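Local coordinates for protein putative lipase (Bacteroides thetaiotaomicron VPI-5482, PDB 3BZW) that is a putative GDSL-like lipase of the SGNH hydrolase clan and probably hydrolyses ester bonds, perhaps those of lysophospholipids, at residues 22-27 and 257-262; 30-35 and 92-97; 168-173 and 183-188. All blocks are in the same frame, centred on the assembly; numbering follows the deposited sequence.

Interaction 1. Residues 22-27 and 257-262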
ATOM      1  N   HIS A  22      -9.619  30.131  32.767  1.00 15.45           N
ATOM      2  CA  HIS A  22      -9.719  30.080  31.316  1.00 11.94           C
ATOM      3  C   HIS A  22      -9.024  31.305  30.724  1.00 10.30           C
ATOM      4  O   HIS A  22      -9.366  32.438  31.052  1.00  9.41           O
ATOM      5  CB  HIS A  22     -11.183  30.042  30.870  1.00  9.37           C
ATOM      6  CG  HIS A  22     -11.348  29.724  29.419  1.00  8.30           C
ATOM      7  ND1 HIS A  22     -12.054  28.627  28.972  1.00  9.82           N
ATOM      8  CD2 HIS A  22     -10.844  30.323  28.315  1.00  4.62           C
ATOM      9  CE1 HIS A  22     -11.973  28.564  27.655  1.00  8.03           C
ATOM     10  NE2 HIS A  22     -11.244  29.580  27.231  1.00 10.42           N
ATOM     11  N   PRO A  23      -8.034  31.087  29.840  1.00 10.17           N
ATOM     12  CA  PRO A  23      -7.273  32.165  29.195  1.00  9.53           C
ATOM     13  C   PRO A  23      -8.062  33.173  28.358  1.00  9.54           C
ATOM     14  O   PRO A  23      -7.547  34.244  28.030  1.00  9.03           O
ATOM     15  CB  PRO A  23      -6.232  31.409  28.366  1.00  9.74           C
ATOM     16  CG  PRO A  23      -6.906  30.099  28.073  1.00 10.17           C
ATOM     17  CD  PRO A  23      -7.558  29.768  29.389  1.00  8.37           C
ATOM     18  N   TRP A  24      -9.302  32.839  28.007  1.00  7.68           N
ATOM     19  CA  TRP A  24     -10.124  33.741  27.204  1.00  7.77           C
ATOM     20  C   TRP A  24     -11.129  34.510  28.063  1.00  6.87           C
ATOM     21  O   TRP A  24     -11.838  35.387  27.574  1.00  5.75           O
ATOM     22  CB  TRP A  24     -10.853  32.956  26.100  1.00  6.34           C
ATOM     23  CG  TRP A  24      -9.911  32.377  25.073  1.00  4.59           C
ATOM     24  CD1 TRP A  24      -8.932  31.456  25.291  1.00  6.15           C
ATOM     25  CD2 TRP A  24      -9.818  32.740  23.688  1.00  6.10           C
ATOM     26  NE1 TRP A  24      -8.227  31.223  24.132  1.00  4.35           N
ATOM     27  CE2 TRP A  24      -8.751  31.998  23.133  1.00  5.59           C
ATOM     28  CE3 TRP A  24     -10.530  33.620  22.862  1.00  5.17           C
ATOM     29  CZ2 TRP A  24      -8.376  32.113  21.789  1.00  5.55           C
ATOM     30  CZ3 TRP A  24     -10.156  33.733  21.522  1.00  5.87           C
ATOM     31  CH2 TRP A  24      -9.089  32.983  21.002  1.00  4.82           C
ATOM     32  N   GLN A  25     -11.172  34.181  29.348  1.00  8.23           N
ATOM     33  CA  GLN A  25     -12.078  34.830  30.287  1.00  9.94           C
ATOM     34  C   GLN A  25     -11.926  36.349  30.273  1.00  9.79           C
ATOM     35  O   GLN A  25     -10.824  36.864  30.439  1.00  9.37           O
ATOM     36  CB  GLN A  25     -11.812  34.307  31.702  1.00 14.58           C
ATOM     37  CG  GLN A  25     -12.541  35.056  32.809  1.00 20.51           C
ATOM     38  CD  GLN A  25     -14.031  34.808  32.801  1.00 25.03           C
ATOM     39  OE1 GLN A  25     -14.480  33.668  32.920  1.00 29.15           O
ATOM     40  NE2 GLN A  25     -14.811  35.877  32.669  1.00 27.92           N
ATOM     41  N   GLY A  26     -13.039  37.052  30.066  1.00  9.41           N
ATOM     42  CA  GLY A  26     -13.036  38.508  30.058  1.00  9.99           C
ATOM     43  C   GLY A  26     -12.350  39.201  28.895  1.00  9.95           C
ATOM     44  O   GLY A  26     -12.227  40.423  28.892  1.00  8.45           O
ATOM     45  N   LYS A  27     -11.912  38.439  27.899  1.00  9.25           N
ATOM     46  CA  LYS A  27     -11.226  39.027  26.755  1.00  8.64           C
ATOM     47  C   LYS A  27     -12.172  39.570  25.687  1.00  8.56           C
ATOM     48  O   LYS A  27     -13.367  39.274  25.684  1.00  7.29           O
ATOM     49  CB  LYS A  27     -10.284  37.999  26.126  1.00  9.15           C
ATOM     50  CG  LYS A  27      -9.242  37.444  27.089  1.00  8.98           C
ATOM     51  CD  LYS A  27      -8.391  38.544  27.707  1.00  9.99           C
ATOM     52  CE  LYS A  27      -7.354  37.952  28.652  1.00 12.63           C
ATOM     53  NZ  LYS A  27      -6.626  39.002  29.423  1.00 16.43           N
ATOM     54  N   TYR A 257     -14.036  24.775  25.444  1.00  5.99           N
ATOM     55  CA  TYR A 257     -12.994  23.860  25.895  1.00  7.50           C
ATOM     56  C   TYR A 257     -11.836  23.682  24.921  1.00  6.97           C
ATOM     57  O   TYR A 257     -10.724  23.354  25.332  1.00  7.83           O
ATOM     58  CB  TYR A 257     -13.623  22.520  26.269  1.00  7.65           C
ATOM     59  CG  TYR A 257     -14.470  22.661  27.509  1.00  8.66           C
ATOM     60  CD1 TYR A 257     -13.880  22.729  28.770  1.00  7.73           C
ATOM     61  CD2 TYR A 257     -15.851  22.832  27.416  1.00  8.66           C
ATOM     62  CE1 TYR A 257     -14.644  22.970  29.910  1.00 10.81           C
ATOM     63  CE2 TYR A 257     -16.621  23.077  28.546  1.00 11.14           C
ATOM     64  CZ  TYR A 257     -16.014  23.146  29.786  1.00  9.39           C
ATOM     65  OH  TYR A 257     -16.772  23.407  30.898  1.00 13.09           O
ATOM     66  N   GLN A 258     -12.090  23.903  23.636  1.00  6.42           N
ATOM     67  CA  GLN A 258     -11.039  23.790  22.631  1.00  6.81           C
ATOM     68  C   GLN A 258     -10.078  24.978  22.751  1.00  7.44           C
ATOM     69  O   GLN A 258      -8.879  24.847  22.501  1.00  7.69           O
ATOM     70  CB  GLN A 258     -11.648  23.765  21.226  1.00  6.53           C
ATOM     71  CG  GLN A 258     -12.363  22.471  20.868  1.00  7.65           C
ATOM     72  CD  GLN A 258     -11.403  21.338  20.541  1.00 10.24           C
ATOM     73  OE1 GLN A 258     -10.610  21.435  19.602  1.00  8.28           O
ATOM     74  NE2 GLN A 258     -11.474  20.257  21.312  1.00 11.08           N
ATOM     75  N   LEU A 259     -10.613  26.136  23.132  1.00  6.31           N
ATOM     76  CA  LEU A 259      -9.812  27.350  23.282  1.00  6.81           C
ATOM     77  C   LEU A 259      -8.978  27.361  24.561  1.00  7.74           C
ATOM     78  O   LEU A 259      -8.108  28.217  24.744  1.00  7.10           O
ATOM     79  CB  LEU A 259     -10.720  28.582  23.259  1.00  8.58           C
ATOM     80  CG  LEU A 259     -11.344  28.949  21.908  1.00  8.31           C
ATOM     81  CD1 LEU A 259     -12.265  30.144  22.077  1.00  9.60           C
ATOM     82  CD2 LEU A 259     -10.246  29.265  20.906  1.00 11.19           C
ATOM     83  N   LEU A 260      -9.257  26.412  25.445  1.00  8.27           N
ATOM     84  CA  LEU A 260      -8.538  26.294  26.708  1.00 10.69           C
ATOM     85  C   LEU A 260      -7.057  26.032  26.442  1.00  9.16           C
ATOM     86  O   LEU A 260      -6.199  26.327  27.274  1.00  9.07           O
ATOM     87  CB  LEU A 260      -9.118  25.130  27.518  1.00 13.51           C
ATOM     88  CG  LEU A 260      -9.461  25.345  28.991  1.00 16.68           C
ATOM     89  CD1 LEU A 260      -9.888  24.014  29.593  1.00 17.20           C
ATOM     90  CD2 LEU A 260      -8.257  25.905  29.737  1.00 17.86           C
ATOM     91  N   ALA A 261      -6.767  25.483  25.266  1.00  8.22           N
ATOM     92  CA  ALA A 261      -5.400  25.146  24.880  1.00  8.01           C
ATOM     93  C   ALA A 261      -4.595  26.304  24.300  1.00  8.24           C
ATOM     94  O   ALA A 261      -3.399  26.157  24.039  1.00  8.07           O
ATOM     95  CB  ALA A 261      -5.421  23.990  23.884  1.00  9.38           C
ATOM     96  N   LEU A 262      -5.236  27.452  24.108  1.00  7.35           N
ATOM     97  CA  LEU A 262      -4.557  28.612  23.532  1.00  7.98           C
ATOM     98  C   LEU A 262      -4.636  29.849  24.415  1.00  9.16           C
ATOM     99  O   LEU A 262      -5.716  30.232  24.870  1.00  8.18           O
ATOM    100  CB  LEU A 262      -5.159  28.934  22.161  1.00  6.70           C
ATOM    101  CG  LEU A 262      -5.070  27.826  21.108  1.00  8.12           C
ATOM    102  CD1 LEU A 262      -5.984  28.136  19.924  1.00  6.58           C
ATOM    103  CD2 LEU A 262      -3.625  27.693  20.658  1.00  6.61           C
TER

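Interaction 2. Residues 30-35 and 92-97. With ACT (acetate ion), chain G.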
ATOM      1  N   GLY A  30     -12.672  39.312  18.195  1.00  6.10           N
ATOM      2  CA  GLY A  30     -13.247  39.692  16.920  1.00  7.26           C
ATOM      3  C   GLY A  30     -13.677  38.422  16.212  1.00  7.17           C
ATOM      4  O   GLY A  30     -12.898  37.474  16.122  1.00  8.50           O
ATOM      5  N   TYR A  31     -14.912  38.384  15.721  1.00  6.18           N
ATOM      6  CA  TYR A  31     -15.406  37.197  15.031  1.00  6.00           C
ATOM      7  C   TYR A  31     -15.626  37.464  13.546  1.00  6.08           C
ATOM      8  O   TYR A  31     -16.533  38.202  13.159  1.00  5.11           O
ATOM      9  CB  TYR A  31     -16.712  36.714  15.670  1.00  5.40           C
ATOM     10  CG  TYR A  31     -16.582  36.306  17.126  1.00  6.44           C
ATOM     11  CD1 TYR A  31     -16.705  37.243  18.153  1.00  7.04           C
ATOM     12  CD2 TYR A  31     -16.353  34.977  17.473  1.00  6.14           C
ATOM     13  CE1 TYR A  31     -16.609  36.862  19.497  1.00  5.77           C
ATOM     14  CE2 TYR A  31     -16.252  34.584  18.805  1.00  6.35           C
ATOM     15  CZ  TYR A  31     -16.382  35.527  19.813  1.00  7.54           C
ATOM     16  OH  TYR A  31     -16.305  35.126  21.127  1.00  5.15           O
ATOM     17  N   ILE A  32     -14.788  36.846  12.721  1.00  5.56           N
ATOM     18  CA  ILE A  32     -14.849  37.005  11.274  1.00  4.80           C
ATOM     19  C   ILE A  32     -15.483  35.780  10.624  1.00  4.20           C
ATOM     20  O   ILE A  32     -15.170  34.646  10.993  1.00  3.21           O
ATOM     21  CB  ILE A  32     -13.417  37.223  10.716  1.00  5.94           C
ATOM     22  CG1 ILE A  32     -12.878  38.561  11.230  1.00  6.62           C
ATOM     23  CG2 ILE A  32     -13.413  37.169   9.186  1.00  8.93           C
ATOM     24  CD1 ILE A  32     -11.436  38.838  10.858  1.00  9.00           C
ATOM     25  N   GLY A  33     -16.386  36.001   9.668  1.00  4.06           N
ATOM     26  CA  GLY A  33     -17.017  34.869   9.006  1.00  4.42           C
ATOM     27  C   GLY A  33     -18.212  35.140   8.105  1.00  4.86           C
ATOM     28  O   GLY A  33     -18.284  36.168   7.425  1.00  4.26           O
ATOM     29  N   ASP A  34     -19.156  34.200   8.102  1.00  4.39           N
ATOM     30  CA  ASP A  34     -20.348  34.301   7.267  1.00  5.43           C
ATOM     31  C   ASP A  34     -21.656  34.321   8.059  1.00  4.86           C
ATOM     32  O   ASP A  34     -21.698  34.790   9.194  1.00  5.46           O
ATOM     33  CB  ASP A  34     -20.373  33.155   6.241  1.00  6.49           C
ATOM     34  CG  ASP A  34     -20.146  31.789   6.875  1.00  6.47           C
ATOM     35  OD1 ASP A  34     -20.681  31.539   7.975  1.00  8.18           O
ATOM     36  OD2 ASP A  34     -19.439  30.958   6.267  1.00  8.20           O
ATOM     37  N   SER A  35     -22.726  33.808   7.457  1.00  5.79           N
ATOM     38  CA  SER A  35     -24.034  33.812   8.110  1.00  6.92           C
ATOM     39  C   SER A  35     -24.094  33.059   9.434  1.00  6.97           C
ATOM     40  O   SER A  35     -24.877  33.410  10.319  1.00  7.32           O
ATOM     41  CB  SER A  35     -25.100  33.258   7.160  1.00  9.96           C
ATOM     42  OG  SER A  35     -26.374  33.251   7.774  1.00 18.96           O
ATOM     43  N   ILE A  92      -8.703  36.926  17.746  1.00  9.02           N
ATOM     44  CA  ILE A  92      -9.531  36.880  16.550  1.00  9.14           C
ATOM     45  C   ILE A  92      -9.818  35.459  16.093  1.00  7.82           C
ATOM     46  O   ILE A  92      -8.912  34.630  16.003  1.00  8.35           O
ATOM     47  CB  ILE A  92      -8.835  37.614  15.384  1.00  8.86           C
ATOM     48  CG1 ILE A  92      -8.550  39.058  15.789  1.00 10.24           C
ATOM     49  CG2 ILE A  92      -9.706  37.564  14.125  1.00  8.63           C
ATOM     50  CD1 ILE A  92      -7.787  39.830  14.754  1.00 10.70           C
ATOM     51  N   LEU A  93     -11.087  35.184  15.819  1.00  6.82           N
ATOM     52  CA  LEU A  93     -11.499  33.879  15.322  1.00  6.94           C
ATOM     53  C   LEU A  93     -11.991  34.055  13.890  1.00  7.06           C
ATOM     54  O   LEU A  93     -12.762  34.977  13.597  1.00  6.19           O
ATOM     55  CB  LEU A  93     -12.627  33.288  16.173  1.00  7.26           C
ATOM     56  CG  LEU A  93     -12.346  32.948  17.637  1.00 10.59           C
ATOM     57  CD1 LEU A  93     -13.555  32.225  18.216  1.00  9.69           C
ATOM     58  CD2 LEU A  93     -11.109  32.070  17.751  1.00 12.35           C
ATOM     59  N   VAL A  94     -11.534  33.181  13.000  1.00  6.40           N
ATOM     60  CA  VAL A  94     -11.932  33.232  11.599  1.00  5.82           C
ATOM     61  C   VAL A  94     -12.644  31.919  11.284  1.00  7.02           C
ATOM     62  O   VAL A  94     -12.029  30.856  11.271  1.00  5.97           O
ATOM     63  CB  VAL A  94     -10.707  33.394  10.679  1.00  7.72           C
ATOM     64  CG1 VAL A  94     -11.162  33.598   9.241  1.00  7.42           C
ATOM     65  CG2 VAL A  94      -9.857  34.577  11.150  1.00  6.76           C
ATOM     66  N   PHE A  95     -13.946  32.016  11.034  1.00  5.32           N
ATOM     67  CA  PHE A  95     -14.813  30.869  10.758  1.00  5.33           C
ATOM     68  C   PHE A  95     -15.377  31.125   9.358  1.00  5.78           C
ATOM     69  O   PHE A  95     -16.461  31.680   9.216  1.00  5.31           O
ATOM     70  CB  PHE A  95     -15.922  30.877  11.818  1.00  5.48           C
ATOM     71  CG  PHE A  95     -16.770  29.640  11.853  1.00  5.94           C
ATOM     72  CD1 PHE A  95     -17.939  29.623  12.612  1.00  7.45           C
ATOM     73  CD2 PHE A  95     -16.407  28.494  11.159  1.00  6.46           C
ATOM     74  CE1 PHE A  95     -18.732  28.482  12.677  1.00  6.98           C
ATOM     75  CE2 PHE A  95     -17.198  27.343  11.220  1.00  7.26           C
ATOM     76  CZ  PHE A  95     -18.358  27.340  11.978  1.00  7.61           C
HETATM   77  N   MSE A  96     -14.647  30.695   8.331  1.00  5.93           N
HETATM   78  CA  MSE A  96     -15.042  30.982   6.954  1.00  6.27           C
HETATM   79  C   MSE A  96     -14.693  29.885   5.947  1.00  5.76           C
HETATM   80  O   MSE A  96     -13.775  29.100   6.168  1.00  4.58           O
HETATM   81  CB  MSE A  96     -14.329  32.273   6.530  1.00  8.81           C
HETATM   82  CG  MSE A  96     -14.730  32.846   5.185  1.00 11.58           C
HETATM   83 SE   MSE A  96     -16.303  33.928   5.341  1.00 18.46          SE
HETATM   84  CE  MSE A  96     -15.454  35.616   5.815  1.00 13.95           C
ATOM     85  N   GLY A  97     -15.424  29.842   4.833  1.00  5.02           N
ATOM     86  CA  GLY A  97     -15.113  28.863   3.807  1.00  4.84           C
ATOM     87  C   GLY A  97     -16.248  28.055   3.215  1.00  5.19           C
ATOM     88  O   GLY A  97     -16.161  27.618   2.067  1.00  5.16           O
TER
HETATM   89  C   ACT G 301     -23.784  31.439   4.806  1.00  9.06           C
HETATM   90  O   ACT G 301     -24.926  31.302   4.402  1.00  9.73           O
HETATM   91  OXT ACT G 301     -23.238  32.526   4.722  1.00  8.64           O
HETATM   92  CH3 ACT G 301     -23.054  30.273   5.422  1.00  7.95           C
HETATM   93  O   HOH W   1     -19.022  31.971  10.203  1.00  3.96           O
HETATM   94  O   HOH W   2     -17.916  31.147   4.088  1.00  4.11           O

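Interaction 3. Residues 168-173 and 183-188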
ATOM      1  N   PRO A 168     -14.843  24.833   8.428  1.00  6.79           N
ATOM      2  CA  PRO A 168     -16.281  24.859   8.139  1.00  6.74           C
ATOM      3  C   PRO A 168     -16.991  23.615   8.679  1.00  6.58           C
ATOM      4  O   PRO A 168     -16.395  22.537   8.763  1.00  6.64           O
ATOM      5  CB  PRO A 168     -16.324  24.924   6.613  1.00  6.53           C
ATOM      6  CG  PRO A 168     -15.037  25.628   6.259  1.00  9.00           C
ATOM      7  CD  PRO A 168     -14.052  24.967   7.194  1.00  7.24           C
ATOM      8  N   LEU A 169     -18.260  23.772   9.042  1.00  4.75           N
ATOM      9  CA  LEU A 169     -19.055  22.665   9.577  1.00  5.18           C
ATOM     10  C   LEU A 169     -19.603  21.779   8.465  1.00  4.36           C
ATOM     11  O   LEU A 169     -19.718  22.218   7.324  1.00  3.26           O
ATOM     12  CB  LEU A 169     -20.244  23.207  10.376  1.00  6.43           C
ATOM     13  CG  LEU A 169     -19.955  24.192  11.509  1.00  8.30           C
ATOM     14  CD1 LEU A 169     -21.268  24.687  12.103  1.00 10.36           C
ATOM     15  CD2 LEU A 169     -19.100  23.511  12.566  1.00 11.27           C
ATOM     16  N   HIS A 170     -19.934  20.533   8.804  1.00  4.40           N
ATOM     17  CA  HIS A 170     -20.529  19.630   7.827  1.00  4.19           C
ATOM     18  C   HIS A 170     -21.828  20.325   7.436  1.00  4.71           C
ATOM     19  O   HIS A 170     -22.389  21.085   8.226  1.00  4.70           O
ATOM     20  CB  HIS A 170     -20.810  18.252   8.441  1.00  2.54           C
ATOM     21  CG  HIS A 170     -19.634  17.324   8.393  1.00  2.99           C
ATOM     22  ND1 HIS A 170     -18.562  17.432   9.252  1.00  4.21           N
ATOM     23  CD2 HIS A 170     -19.337  16.309   7.546  1.00  2.01           C
ATOM     24  CE1 HIS A 170     -17.654  16.524   8.938  1.00  2.72           C
ATOM     25  NE2 HIS A 170     -18.098  15.830   7.907  1.00  4.44           N
ATOM     26  N   ARG A 171     -22.309  20.065   6.229  1.00  4.51           N
ATOM     27  CA  ARG A 171     -23.503  20.747   5.748  1.00  4.61           C
ATOM     28  C   ARG A 171     -24.385  19.877   4.875  1.00  5.09           C
ATOM     29  O   ARG A 171     -23.895  19.008   4.160  1.00  6.21           O
ATOM     30  CB  ARG A 171     -23.071  21.968   4.941  1.00  4.39           C
ATOM     31  CG  ARG A 171     -22.011  21.634   3.896  1.00  6.83           C
ATOM     32  CD  ARG A 171     -21.664  22.841   3.048  1.00  5.00           C
ATOM     33  NE  ARG A 171     -22.769  23.190   2.166  1.00  6.20           N
ATOM     34  CZ  ARG A 171     -22.990  24.411   1.695  1.00  5.94           C
ATOM     35  NH1 ARG A 171     -22.179  25.410   2.023  1.00  4.36           N
ATOM     36  NH2 ARG A 171     -24.026  24.632   0.901  1.00  6.21           N
ATOM     37  N   SER A 172     -25.689  20.130   4.920  1.00  5.82           N
ATOM     38  CA  SER A 172     -26.622  19.375   4.101  1.00  4.96           C
ATOM     39  C   SER A 172     -27.411  20.328   3.204  1.00  5.64           C
ATOM     40  O   SER A 172     -27.011  21.477   3.005  1.00  6.12           O
ATOM     41  CB  SER A 172     -27.559  18.533   4.972  1.00  6.01           C
ATOM     42  OG  SER A 172     -28.346  17.672   4.161  1.00  6.84           O
ATOM     43  N   LEU A 173     -28.531  19.858   2.667  1.00  4.82           N
ATOM     44  CA  LEU A 173     -29.331  20.661   1.748  1.00  6.60           C
ATOM     45  C   LEU A 173     -29.842  21.993   2.286  1.00  6.69           C
ATOM     46  O   LEU A 173     -30.099  22.150   3.476  1.00  7.19           O
ATOM     47  CB  LEU A 173     -30.511  19.829   1.232  1.00  7.60           C
ATOM     48  CG  LEU A 173     -31.634  19.505   2.221  1.00 10.49           C
ATOM     49  CD1 LEU A 173     -32.659  20.626   2.209  1.00 11.59           C
ATOM     50  CD2 LEU A 173     -32.298  18.195   1.832  1.00 12.68           C
ATOM     51  N   PRO A 183     -27.202  21.859  -3.002  1.00  6.60           N
ATOM     52  CA  PRO A 183     -27.230  20.409  -2.779  1.00  5.26           C
ATOM     53  C   PRO A 183     -26.458  20.072  -1.499  1.00  4.89           C
ATOM     54  O   PRO A 183     -25.614  20.866  -1.064  1.00  3.58           O
ATOM     55  CB  PRO A 183     -26.542  19.858  -4.028  1.00  6.81           C
ATOM     56  CG  PRO A 183     -26.909  20.876  -5.086  1.00  6.75           C
ATOM     57  CD  PRO A 183     -26.696  22.176  -4.350  1.00  7.22           C
ATOM     58  N   ASP A 184     -26.740  18.918  -0.891  1.00  3.38           N
ATOM     59  CA  ASP A 184     -26.030  18.539   0.334  1.00  4.71           C
ATOM     60  C   ASP A 184     -24.569  18.215   0.041  1.00  5.22           C
ATOM     61  O   ASP A 184     -24.163  18.154  -1.126  1.00  3.88           O
ATOM     62  CB  ASP A 184     -26.715  17.362   1.061  1.00  6.28           C
ATOM     63  CG  ASP A 184     -26.709  16.070   0.259  1.00  6.41           C
ATOM     64  OD1 ASP A 184     -25.668  15.719  -0.333  1.00  5.89           O
ATOM     65  OD2 ASP A 184     -27.754  15.386   0.239  1.00  6.53           O
ATOM     66  N   GLU A 185     -23.780  17.995   1.092  1.00  4.45           N
ATOM     67  CA  GLU A 185     -22.357  17.738   0.911  1.00  4.18           C
ATOM     68  C   GLU A 185     -21.945  16.409   0.290  1.00  3.56           C
ATOM     69  O   GLU A 185     -20.756  16.127   0.203  1.00  4.48           O
ATOM     70  CB  GLU A 185     -21.602  17.934   2.232  1.00  5.17           C
ATOM     71  CG  GLU A 185     -21.982  16.962   3.333  1.00  6.24           C
ATOM     72  CD  GLU A 185     -21.094  17.095   4.555  1.00  7.84           C
ATOM     73  OE1 GLU A 185     -20.641  18.226   4.845  1.00  6.30           O
ATOM     74  OE2 GLU A 185     -20.862  16.071   5.236  1.00  6.75           O
ATOM     75  N   SER A 186     -22.900  15.591  -0.141  1.00  5.29           N
ATOM     76  CA  SER A 186     -22.546  14.326  -0.788  1.00  5.58           C
ATOM     77  C   SER A 186     -22.239  14.627  -2.256  1.00  5.48           C
ATOM     78  O   SER A 186     -21.752  13.770  -2.993  1.00  6.04           O
ATOM     79  CB  SER A 186     -23.692  13.305  -0.690  1.00  6.01           C
ATOM     80  OG  SER A 186     -24.800  13.670  -1.499  1.00  8.26           O
ATOM     81  N   TYR A 187     -22.513  15.864  -2.669  1.00  4.44           N
ATOM     82  CA  TYR A 187     -22.278  16.297  -4.048  1.00  5.01           C
ATOM     83  C   TYR A 187     -21.073  17.220  -4.190  1.00  5.04           C
ATOM     84  O   TYR A 187     -20.803  18.031  -3.304  1.00  6.21           O
ATOM     85  CB  TYR A 187     -23.482  17.075  -4.574  1.00  5.33           C
ATOM     86  CG  TYR A 187     -24.774  16.313  -4.695  1.00  6.42           C
ATOM     87  CD1 TYR A 187     -25.073  15.600  -5.852  1.00  6.18           C
ATOM     88  CD2 TYR A 187     -25.726  16.351  -3.674  1.00  5.87           C
ATOM     89  CE1 TYR A 187     -26.298  14.947  -5.999  1.00  7.55           C
ATOM     90  CE2 TYR A 187     -26.950  15.701  -3.804  1.00  6.64           C
ATOM     91  CZ  TYR A 187     -27.227  15.003  -4.975  1.00  7.55           C
ATOM     92  OH  TYR A 187     -28.432  14.366  -5.117  1.00  8.00           O
ATOM     93  N   GLN A 188     -20.362  17.110  -5.310  1.00  3.95           N
ATOM     94  CA  GLN A 188     -19.245  18.010  -5.570  1.00  3.85           C
ATOM     95  C   GLN A 188     -19.919  19.315  -5.988  1.00  4.73           C
ATOM     96  O   GLN A 188     -21.090  19.310  -6.394  1.00  4.24           O
ATOM     97  CB  GLN A 188     -18.374  17.518  -6.739  1.00  4.80           C
ATOM     98  CG  GLN A 188     -17.682  16.180  -6.517  1.00  4.61           C
ATOM     99  CD  GLN A 188     -16.668  15.850  -7.610  1.00  6.67           C
ATOM    100  OE1 GLN A 188     -16.852  16.205  -8.773  1.00  6.11           O
ATOM    101  NE2 GLN A 188     -15.598  15.154  -7.235  1.00  5.88           N
TER
HETATM  102  O   HOH W   3     -24.981  21.758   1.407  1.00  8.16           O

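Interaction 1. Residues 22-27 and 257-262
Trp24 NE1 donates to Leu262 O at 2.8 Å, a bent bond with an N-H...O angle of 139°. It joins two overlapping beta turns, type I from His22 to Gln25 and type II from Trp24 to Lys27, to the chain that runs out of helix 245-258. The turns lead into strand 28-33 of the parallel sheet of the SGNH fold. The carbonyl oxygen lies near the indole plane, though 22° out of it. Leu259 covers one face of the same ring. Its CB sits over the five-membered ring in a CH-pi contact, 3.9 Å from the centroid. Further along, Leu259 CD2 comes to 3.5 Å from Trp24 CZ2. Trp24 CG is anti to the carbonyl carbon (chi1 -66°), which turns the indole toward this leucine. Replacing Trp24 by an alanine would probably leave Leu262 O without its donor and open a gap beside Leu259. The indole also touches Ala91, Leu93 and Gln162 of the sheet. Leu260 meets Leu260 of two neighbouring subunits, and Pro23 packs on Tyr257 of one of them. Within the chain, Pro23 CD lies 3.9 Å from Leu260 CD2, and Pro23 CG stands 3.4 Å from Leu262 O.

Interaction 2. Residues 30-35 and 92-97
Three backbone hydrogen bonds tie Gly30 and Ile32 to Leu93 and Phe95. Leu93 N gives to Gly30 O, Ile32 N to Leu93 O and Phe95 N to Ile32 O, each at 2.9 Å and nearly straight. This is a parallel strand ladder, with the short axes 16° apart. Strand 91-95 is the middle one of the five-stranded parallel sheet of the SGNH hydrolase fold, and 28-33 is beside it.

Apolar contacts line both faces. On one, Tyr31 and Leu93 run side by side, with Leu93 CD1 3.6 Å from Tyr31 CE2. On the other, Ile32 CD1 reaches Ile92 CG2 at 3.9 Å. Past the strands, selenomethionine Met96 is bent twice (chi2 84°, chi3 86°), which folds its CE back to 3.3 Å from Gly33 O. Gly33 has no room for a beta carbon, because Phe95 O would block it.

Water takes over where the strands part. One water accepts from Asp34 N and donates to Phe95 O. A second gives to Asp34 OD2 at 2.7 Å and accepts from Gly97 N. Asp34 OD1 takes the backbone N of Ile36, so both carboxylate oxygens are held.

The last group is the anion contact. Ser35 N donates to an acetate oxygen, OXT, at 3.1 Å. Gly68 N, Asn99 ND2 and His242 NE2 also bind this acetate, which probably came from the crystallisation liquor. Gly33, Asp34 and Ser35 match the GDS motif of the family, in which the serine is the nucleophile. Ser35 is thus probably the nucleophile here. Donors from Ser35, Gly68 and Asn99 gathered round one anion are consistent with an oxyanion hole at the C-terminal end of the two strands.

Interaction 3. Residues 168-173 and 183-188
Pro183 O and Ser172 O are bridged by one water. The water donates to both oxygens and accepts from Arg171 NE at 2.7 Å. It lies at the edge of the guanidinium group, in its plane. The rest of that group is held elsewhere, NH1 by Thr98 and NH2 by Gln182.

Asp184 follows. Its CB packs 3.5 Å from Ser172 OG. The same CB is 3.5 Å from Leu173 N, a buried amide with no polar partner anywhere in the model.

Glu185 holds the backbone of Arg171, not its guanidinium: Arg171 NE stays 6.0 Å from Glu185 OE1. Glu185 N donates to Arg171 O at 3.2 Å. In return, Arg171 N donates to Glu185 OE1 at 2.8 Å, from above the carboxylate plane (60° out of it). Glu185 CG stands between the backbone N and the carbonyl carbon (chi1 64°), which brings the extended chain across to Arg171. Ile195 of helix 195-210 packs on both residues.

The two segments flank the short antiparallel pair of strands 174-175 and 180-182, so the contact draws together the chain entering and leaving that hairpin.

Ser186 comes next. Its backbone N donates to Asp184 OD1 at 2.8 Å, an Asx turn. Ser186 OG donates to the same oxygen on its syn side, and Lys133 of a neighbouring subunit also binds this hydroxyl.

A type I beta turn spans Asp184 to Tyr187. Tyr187 N closes it on Asp184 O, and the Tyr187 ring makes a cation-pi contact with Lys133 of the neighbouring subunit.

Interaction 2 is the core of the three, fully buried near the chain centre. Interactions 1 and 3 lie toward opposite ends of the strands. Their centres are about 18 and 17 Å from the chain centre, and both touch the same neighbouring subunit. Interaction 1, also buried, has 22-27 just before strand 28-33, which interaction 2 pairs with 91-95. Trp24 CH2 meets Leu93 CD2 there at 3.9 Å. Interaction 3, only partly buried, holds the chain after strand 162-166. Phe95 CZ meets its Leu169 CG at 3.6 Å. Strand bonds and apolar chains rule the middle. An indole on leucine, with its N-H bonded to a backbone oxygen, serves interaction 1. Backbone, carboxylate and water join interaction 3.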